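Local coordinates for protein DNA-entry nuclease (Competence-specific nuclease) (Streptococcus agalactiae ILRI112, PDB 4QGO) that probably cleaves DNA without sequence specificity, as a nuclease of the His-Me finger (beta-beta-alpha metal) clan linked to virulence, at residues 155-160 and 170-175. The protein carries 1 engineered substitution. Residues are numbered along the deposited sequence; the frame is centred on the assembly and turned at random.
With SO4 (sulfate ion), chain C.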
loop_
_atom_site.group_PDB
_atom_site.type_symbol
_atom_site.label_atom_id
_atom_site.label_comp_id
_atom_site.label_asym_id
_atom_site.label_seq_id
_atom_site.Cartn_x
_atom_site.Cartn_y
_atom_site.Cartn_z
ATOM N N TYR A 155 6.578 3.828 5.934
ATOM C CA TYR A 155 8.026 3.623 5.887
ATOM C C TYR A 155 8.530 3.547 4.439
ATOM O O TYR A 155 9.528 4.187 4.072
ATOM C CB TYR A 155 8.434 2.342 6.634
ATOM C CG TYR A 155 9.916 2.070 6.529
ATOM C CD1 TYR A 155 10.817 2.737 7.346
ATOM C CD2 TYR A 155 10.412 1.163 5.600
ATOM C CE1 TYR A 155 12.177 2.521 7.229
ATOM C CE2 TYR A 155 11.782 0.937 5.483
ATOM C CZ TYR A 155 12.644 1.616 6.308
ATOM O OH TYR A 155 14.002 1.400 6.193
ATOM N N TYR A 156 7.858 2.735 3.631
ATOM C CA TYR A 156 8.245 2.567 2.240
ATOM C C TYR A 156 8.012 3.812 1.412
ATOM O O TYR A 156 8.829 4.159 0.550
ATOM C CB TYR A 156 7.585 1.319 1.654
ATOM C CG TYR A 156 8.268 0.101 2.210
ATOM C CD1 TYR A 156 9.418 -0.411 1.605
ATOM C CD2 TYR A 156 7.822 -0.496 3.380
ATOM C CE1 TYR A 156 10.079 -1.502 2.140
ATOM C CE2 TYR A 156 8.475 -1.589 3.921
ATOM C CZ TYR A 156 9.595 -2.088 3.290
ATOM O OH TYR A 156 10.265 -3.170 3.818
ATOM N N GLU A 157 6.920 4.506 1.699
ATOM C CA GLU A 157 6.679 5.799 1.060
ATOM C C GLU A 157 7.786 6.796 1.389
ATOM O O GLU A 157 8.209 7.556 0.516
ATOM C CB GLU A 157 5.294 6.342 1.423
ATOM C CG GLU A 157 4.179 5.536 0.735
ATOM C CD GLU A 157 2.815 5.806 1.303
ATOM O OE1 GLU A 157 2.738 6.165 2.489
ATOM O OE2 GLU A 157 1.809 5.653 0.570
ATOM N N SER A 158 8.272 6.770 2.627
ATOM C CA SER A 158 9.393 7.617 3.002
ATOM C C SER A 158 10.653 7.288 2.215
ATOM O O SER A 158 11.387 8.202 1.830
ATOM C CB SER A 158 9.678 7.517 4.496
ATOM O OG SER A 158 8.601 8.061 5.239
ATOM N N LEU A 159 10.918 6.006 1.964
ATOM C CA LEU A 159 12.073 5.655 1.145
ATOM C C LEU A 159 11.948 6.248 -0.252
ATOM O O LEU A 159 12.922 6.759 -0.819
ATOM C CB LEU A 159 12.234 4.132 1.027
ATOM C CG LEU A 159 12.550 3.378 2.314
ATOM C CD1 LEU A 159 12.637 1.878 2.019
ATOM C CD2 LEU A 159 13.842 3.881 2.944
ATOM N N VAL A 160 10.746 6.171 -0.818
ATOM C CA VAL A 160 10.520 6.654 -2.174
ATOM C C VAL A 160 10.603 8.178 -2.212
ATOM O O VAL A 160 11.240 8.756 -3.095
ATOM C CB VAL A 160 9.155 6.205 -2.706
ATOM C CG1 VAL A 160 8.888 6.810 -4.069
ATOM C CG2 VAL A 160 9.115 4.687 -2.804
ATOM N N VAL A 170 11.863 7.273 -9.934
ATOM C CA VAL A 170 11.427 6.038 -9.286
ATOM C C VAL A 170 10.195 5.457 -9.968
ATOM O O VAL A 170 9.138 6.076 -9.997
ATOM C CB VAL A 170 11.148 6.249 -7.784
ATOM C CG1 VAL A 170 10.756 4.917 -7.147
ATOM C CG2 VAL A 170 12.388 6.805 -7.092
ATOM N N ARG A 171 10.355 4.269 -10.544
ATOM C CA ARG A 171 9.228 3.507 -11.070
ATOM C C ARG A 171 8.580 2.785 -9.877
ATOM O O ARG A 171 9.269 2.210 -9.051
ATOM C CB ARG A 171 9.726 2.524 -12.134
ATOM C CG ARG A 171 8.657 1.675 -12.785
ATOM C CD ARG A 171 7.730 2.465 -13.733
ATOM N NE ARG A 171 6.847 1.504 -14.384
ATOM C CZ ARG A 171 5.728 1.025 -13.850
ATOM N NH1 ARG A 171 5.297 1.470 -12.672
ATOM N NH2 ARG A 171 5.026 0.110 -14.499
ATOM N N TYR A 172 7.252 2.851 -9.783
ATOM C CA TYR A 172 6.527 2.494 -8.556
ATOM C C TYR A 172 5.240 1.773 -8.925
ATOM O O TYR A 172 4.538 2.182 -9.855
ATOM C CB TYR A 172 6.194 3.796 -7.814
ATOM C CG TYR A 172 5.670 3.718 -6.385
ATOM C CD1 TYR A 172 6.263 2.898 -5.432
ATOM C CD2 TYR A 172 4.626 4.544 -5.972
ATOM C CE1 TYR A 172 5.790 2.868 -4.116
ATOM C CE2 TYR A 172 4.160 4.525 -4.665
ATOM C CZ TYR A 172 4.748 3.696 -3.744
ATOM O OH TYR A 172 4.290 3.670 -2.435
ATOM N N ARG A 173 4.935 0.695 -8.208
ATOM C CA ARG A 173 3.724 -0.075 -8.457
ATOM C C ARG A 173 3.133 -0.520 -7.130
ATOM O O ARG A 173 3.822 -1.129 -6.314
ATOM C CB ARG A 173 4.007 -1.280 -9.365
ATOM C CG ARG A 173 2.771 -2.120 -9.737
ATOM C CD ARG A 173 3.064 -3.052 -10.925
ATOM N NE ARG A 173 4.172 -3.977 -10.666
ATOM C CZ ARG A 173 4.991 -4.459 -11.599
ATOM N NH1 ARG A 173 4.849 -4.113 -12.882
ATOM N NH2 ARG A 173 5.969 -5.290 -11.254
ATOM N N VAL A 174 1.864 -0.185 -6.915
ATOM C CA VAL A 174 1.172 -0.511 -5.674
ATOM C C VAL A 174 -0.094 -1.296 -5.998
ATOM O O VAL A 174 -0.949 -0.838 -6.763
ATOM C CB VAL A 174 0.805 0.760 -4.898
ATOM C CG1 VAL A 174 0.014 0.404 -3.650
ATOM C CG2 VAL A 174 2.071 1.552 -4.528
ATOM N N THR A 175 -0.202 -2.494 -5.433
ATOM C CA THR A 175 -1.301 -3.387 -5.772
ATOM C C THR A 175 -1.958 -3.901 -4.503
ATOM O O THR A 175 -1.338 -4.633 -3.739
ATOM C CB THR A 175 -0.806 -4.592 -6.580
ATOM O OG1 THR A 175 -0.011 -4.141 -7.696
ATOM C CG2 THR A 175 -1.981 -5.414 -7.107
HETATM S S SO4 C . 2.272 -3.072 -15.186
HETATM O O1 SO4 C . 1.174 -3.226 -14.246
HETATM O O2 SO4 C . 1.831 -2.313 -16.345
HETATM O O3 SO4 C . 2.754 -4.382 -15.642
HETATM O O4 SO4 C . 3.372 -2.355 -14.558
HETATM O O HOH W 1 2.138 5.333 -2.103
#
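A single water joins E157 to Y172 where helix 153-165 packs against the central antiparallel sheet of this His-Me finger nuclease. Y172 OH gives its proton to the water over 2.7 Å, and the water in turn donates to E157 OE2, also at 2.7 Å; it lies at the edge of the phenol ring, in its plane. That same OE2 takes a direct hydrogen bond from Q153, one turn earlier on the helix, which helps fix the carboxylate. Ring and carboxylate are turned 48° apart, and the closest direct approach of the two side chains is E157 CG to Y172 OH, 3.7 Å.

Next along the helix, at V160, the contact is apolar. V160 spreads its two methyls over two strand residues: CG2 reaches Y172 CE1 at 4.0 Å, coming at the ring obliquely, while CG1 meets V170 CG1 at 4.1 Å. With chi1 at -169°, Y172 swings its ring away from the backbone N and across to the helix, hydroxyl leading; V174 CG2 lies over one face, toward the rim. The helix runs nearly antiparallel to the strand, 158° between their directions, and the two come closest at V160 and V170, whose CA atoms are 7.2 Å apart. L70 of the adjoining strand and F202 extend the apolar patch around V160.

Alternate strand residues turn to the other face of the sheet. There R171 and R173 converge on a sulfate, probably from the crystallisation liquor, which N67 also holds. R173 is further tied by a salt bridge to E192. Both guanidinium groups meet sulfate O4 near their own planes: R173 NH1 binds it at 2.8 Å, R171 NH2 only weakly at 3.0 Å.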